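Local coordinates for protein serine repeat antigen 5 (Plasmodium falciparum, PDB 6X42) that is a papain-family cysteine protease homologue of the malaria parasite, a pseudo-zymogen that probably lacks ordinary proteolytic activity, at residues A[196-201]-A[268-273]. Numbering follows the deposited sequence. Where two conformers were deposited one is given.
Sequences ENVMGY and FNFIHS. With CA (calcium ion), chain B.
Asn197 ND2 donates to a water at 2.9 Å, and that water donates to Phe270 O at 2.8 Å, so one water joins the side-chain amide to the backbone of 268-273. The other end of the same amide is committed as well: Asn197 OD1 binds a calcium ion at 2.4 Å, beside Glu196 OE2 at 2.3 Å, and Asp214 adds a further ligand. Asparagine suits this place because its carbonyl oxygen can serve the metal while its NH2 serves the water; together the two bonds fix the rotation of the amide. With CG anti to the carbonyl carbon of Asn197 (chi1 -70°), the amide is turned to the ion and the water. Asn197 CB, pointing toward 268-273, meets the edge of the Phe270 ring near its plane, 3.8 Å from CE1. Val198, branched and apolar, brings CG1 to the same edge, 3.6 Å from Phe270 CZ. Phenylalanine suits its position as a flat apolar ring, buried also against Ile193 of strand 189-193 and Val258 of strand 255-259. Within 268-273, Asn269 OD1 accepts from Ile271 N at 2.9 Å, an Asx turn. The contact thus couples a calcium-binding loop to the papain-like sheet by apolar packing and one bridging water, with the metal probably polarising the amide and strengthening its N-H as a donor.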
loop_
_atom_site.group_PDB
_atom_site.type_symbol
_atom_site.label_atom_id
_atom_site.label_comp_id
_atom_site.label_asym_id
_atom_site.label_seq_id
_atom_site.Cartn_x
_atom_site.Cartn_y
_atom_site.Cartn_z
ATOM N N GLU A 196 -10.409 -4.077 -12.167
ATOM C CA GLU A 196 -10.615 -4.662 -13.487
ATOM C C GLU A 196 -9.342 -4.630 -14.320
ATOM O O GLU A 196 -9.113 -5.524 -15.142
ATOM C CB GLU A 196 -11.749 -3.940 -14.233
ATOM C CG GLU A 196 -11.371 -2.569 -14.790
ATOM C CD GLU A 196 -12.457 -1.891 -15.617
ATOM O OE1 GLU A 196 -13.663 -2.120 -15.345
ATOM O OE2 GLU A 196 -12.099 -1.065 -16.491
ATOM N N ASN A 197 -8.516 -3.601 -14.131
ATOM C CA ASN A 197 -7.396 -3.362 -15.018
ATOM C C ASN A 197 -6.309 -4.410 -14.888
ATOM O O ASN A 197 -5.497 -4.539 -15.811
ATOM C CB ASN A 197 -6.813 -1.971 -14.803
ATOM C CG ASN A 197 -7.750 -0.888 -15.294
ATOM O OD1 ASN A 197 -8.577 -1.147 -16.168
ATOM N ND2 ASN A 197 -7.648 0.303 -14.750
ATOM N N VAL A 198 -6.283 -5.171 -13.789
ATOM C CA VAL A 198 -5.292 -6.232 -13.591
ATOM C C VAL A 198 -5.886 -7.617 -13.764
ATOM O O VAL A 198 -5.221 -8.616 -13.454
ATOM C CB VAL A 198 -4.538 -6.089 -12.252
ATOM C CG1 VAL A 198 -3.914 -4.708 -12.124
ATOM C CG2 VAL A 198 -5.437 -6.369 -11.056
ATOM N N MET A 199 -7.098 -7.709 -14.323
ATOM C CA MET A 199 -7.812 -8.966 -14.489
ATOM C C MET A 199 -7.490 -9.688 -15.789
ATOM O O MET A 199 -7.924 -10.836 -15.962
ATOM C CB MET A 199 -9.318 -8.710 -14.462
ATOM C CG MET A 199 -9.841 -8.244 -13.139
ATOM S SD MET A 199 -9.652 -9.454 -11.839
ATOM C CE MET A 199 -10.632 -8.651 -10.562
ATOM N N GLY A 200 -6.773 -9.045 -16.709
ATOM C CA GLY A 200 -6.465 -9.695 -17.973
ATOM C C GLY A 200 -5.603 -10.928 -17.772
ATOM O O GLY A 200 -4.789 -11.021 -16.849
ATOM N N TYR A 201 -5.781 -11.889 -18.673
ATOM C CA TYR A 201 -4.957 -13.093 -18.666
ATOM C C TYR A 201 -3.464 -12.754 -18.631
ATOM O O TYR A 201 -2.658 -13.464 -18.017
ATOM C CB TYR A 201 -5.288 -13.876 -19.940
ATOM C CG TYR A 201 -4.385 -15.052 -20.182
ATOM C CD1 TYR A 201 -4.560 -16.236 -19.492
ATOM C CD2 TYR A 201 -3.348 -14.971 -21.096
ATOM C CE1 TYR A 201 -3.715 -17.319 -19.707
ATOM C CE2 TYR A 201 -2.512 -16.043 -21.327
ATOM C CZ TYR A 201 -2.693 -17.208 -20.626
ATOM O OH TYR A 201 -1.847 -18.271 -20.861
ATOM N N PHE A 268 -6.210 8.610 -18.696
ATOM C CA PHE A 268 -5.982 8.351 -17.284
ATOM C C PHE A 268 -4.799 7.418 -17.100
ATOM O O PHE A 268 -4.655 6.439 -17.830
ATOM C CB PHE A 268 -7.208 7.660 -16.699
ATOM C CG PHE A 268 -8.480 8.416 -16.911
ATOM C CD1 PHE A 268 -9.492 7.920 -17.729
ATOM C CD2 PHE A 268 -8.669 9.630 -16.287
ATOM C CE1 PHE A 268 -10.671 8.624 -17.913
ATOM C CE2 PHE A 268 -9.846 10.339 -16.463
ATOM C CZ PHE A 268 -10.840 9.834 -17.290
ATOM N N ASN A 269 -3.983 7.716 -16.095
ATOM C CA ASN A 269 -2.878 6.845 -15.729
ATOM C C ASN A 269 -3.399 5.614 -14.996
ATOM O O ASN A 269 -4.397 5.669 -14.279
ATOM C CB ASN A 269 -1.891 7.578 -14.826
ATOM C CG ASN A 269 -0.540 6.888 -14.749
ATOM O OD1 ASN A 269 -0.289 6.039 -13.867
ATOM N ND2 ASN A 269 0.334 7.228 -15.663
ATOM N N PHE A 270 -2.681 4.493 -15.157
ATOM C CA PHE A 270 -3.013 3.271 -14.428
ATOM C C PHE A 270 -3.040 3.478 -12.906
ATOM O O PHE A 270 -3.893 2.902 -12.206
ATOM C CB PHE A 270 -2.015 2.159 -14.815
ATOM C CG PHE A 270 -2.180 0.912 -14.013
ATOM C CD1 PHE A 270 -3.159 -0.004 -14.325
ATOM C CD2 PHE A 270 -1.362 0.661 -12.936
ATOM C CE1 PHE A 270 -3.314 -1.151 -13.552
ATOM C CE2 PHE A 270 -1.513 -0.472 -12.167
ATOM C CZ PHE A 270 -2.491 -1.387 -12.470
ATOM N N ILE A 271 -2.147 4.303 -12.374
ATOM C CA ILE A 271 -2.165 4.652 -10.960
ATOM C C ILE A 271 -3.110 5.840 -10.808
ATOM O O ILE A 271 -2.821 6.939 -11.263
ATOM C CB ILE A 271 -0.763 5.004 -10.440
ATOM C CG1 ILE A 271 0.221 3.836 -10.637
ATOM C CG2 ILE A 271 -0.855 5.455 -9.004
ATOM C CD1 ILE A 271 -0.134 2.556 -9.916
ATOM N N HIS A 272 -4.242 5.632 -10.147
ATOM C CA HIS A 272 -5.201 6.708 -9.936
ATOM C C HIS A 272 -4.686 7.728 -8.933
ATOM O O HIS A 272 -4.814 8.948 -9.134
ATOM C CB HIS A 272 -6.526 6.099 -9.462
ATOM C CG HIS A 272 -7.565 7.121 -9.163
ATOM N ND1 HIS A 272 -7.650 7.754 -7.939
ATOM C CD2 HIS A 272 -8.525 7.665 -9.946
ATOM C CE1 HIS A 272 -8.622 8.650 -7.990
ATOM N NE2 HIS A 272 -9.176 8.606 -9.192
ATOM N N SER A 273 -4.137 7.249 -7.831
ATOM C CA SER A 273 -3.773 8.091 -6.714
ATOM C C SER A 273 -2.852 7.304 -5.806
ATOM O O SER A 273 -2.801 6.070 -5.849
ATOM C CB SER A 273 -5.019 8.579 -5.974
ATOM O OG SER A 273 -5.906 7.527 -5.665
HETATM CA CA CA B . -10.248 -0.095 -17.489
HETATM O O HOH W 1 -6.325 1.663 -12.550
HETATM O O HOH W 2 -8.235 0.679 -18.617
#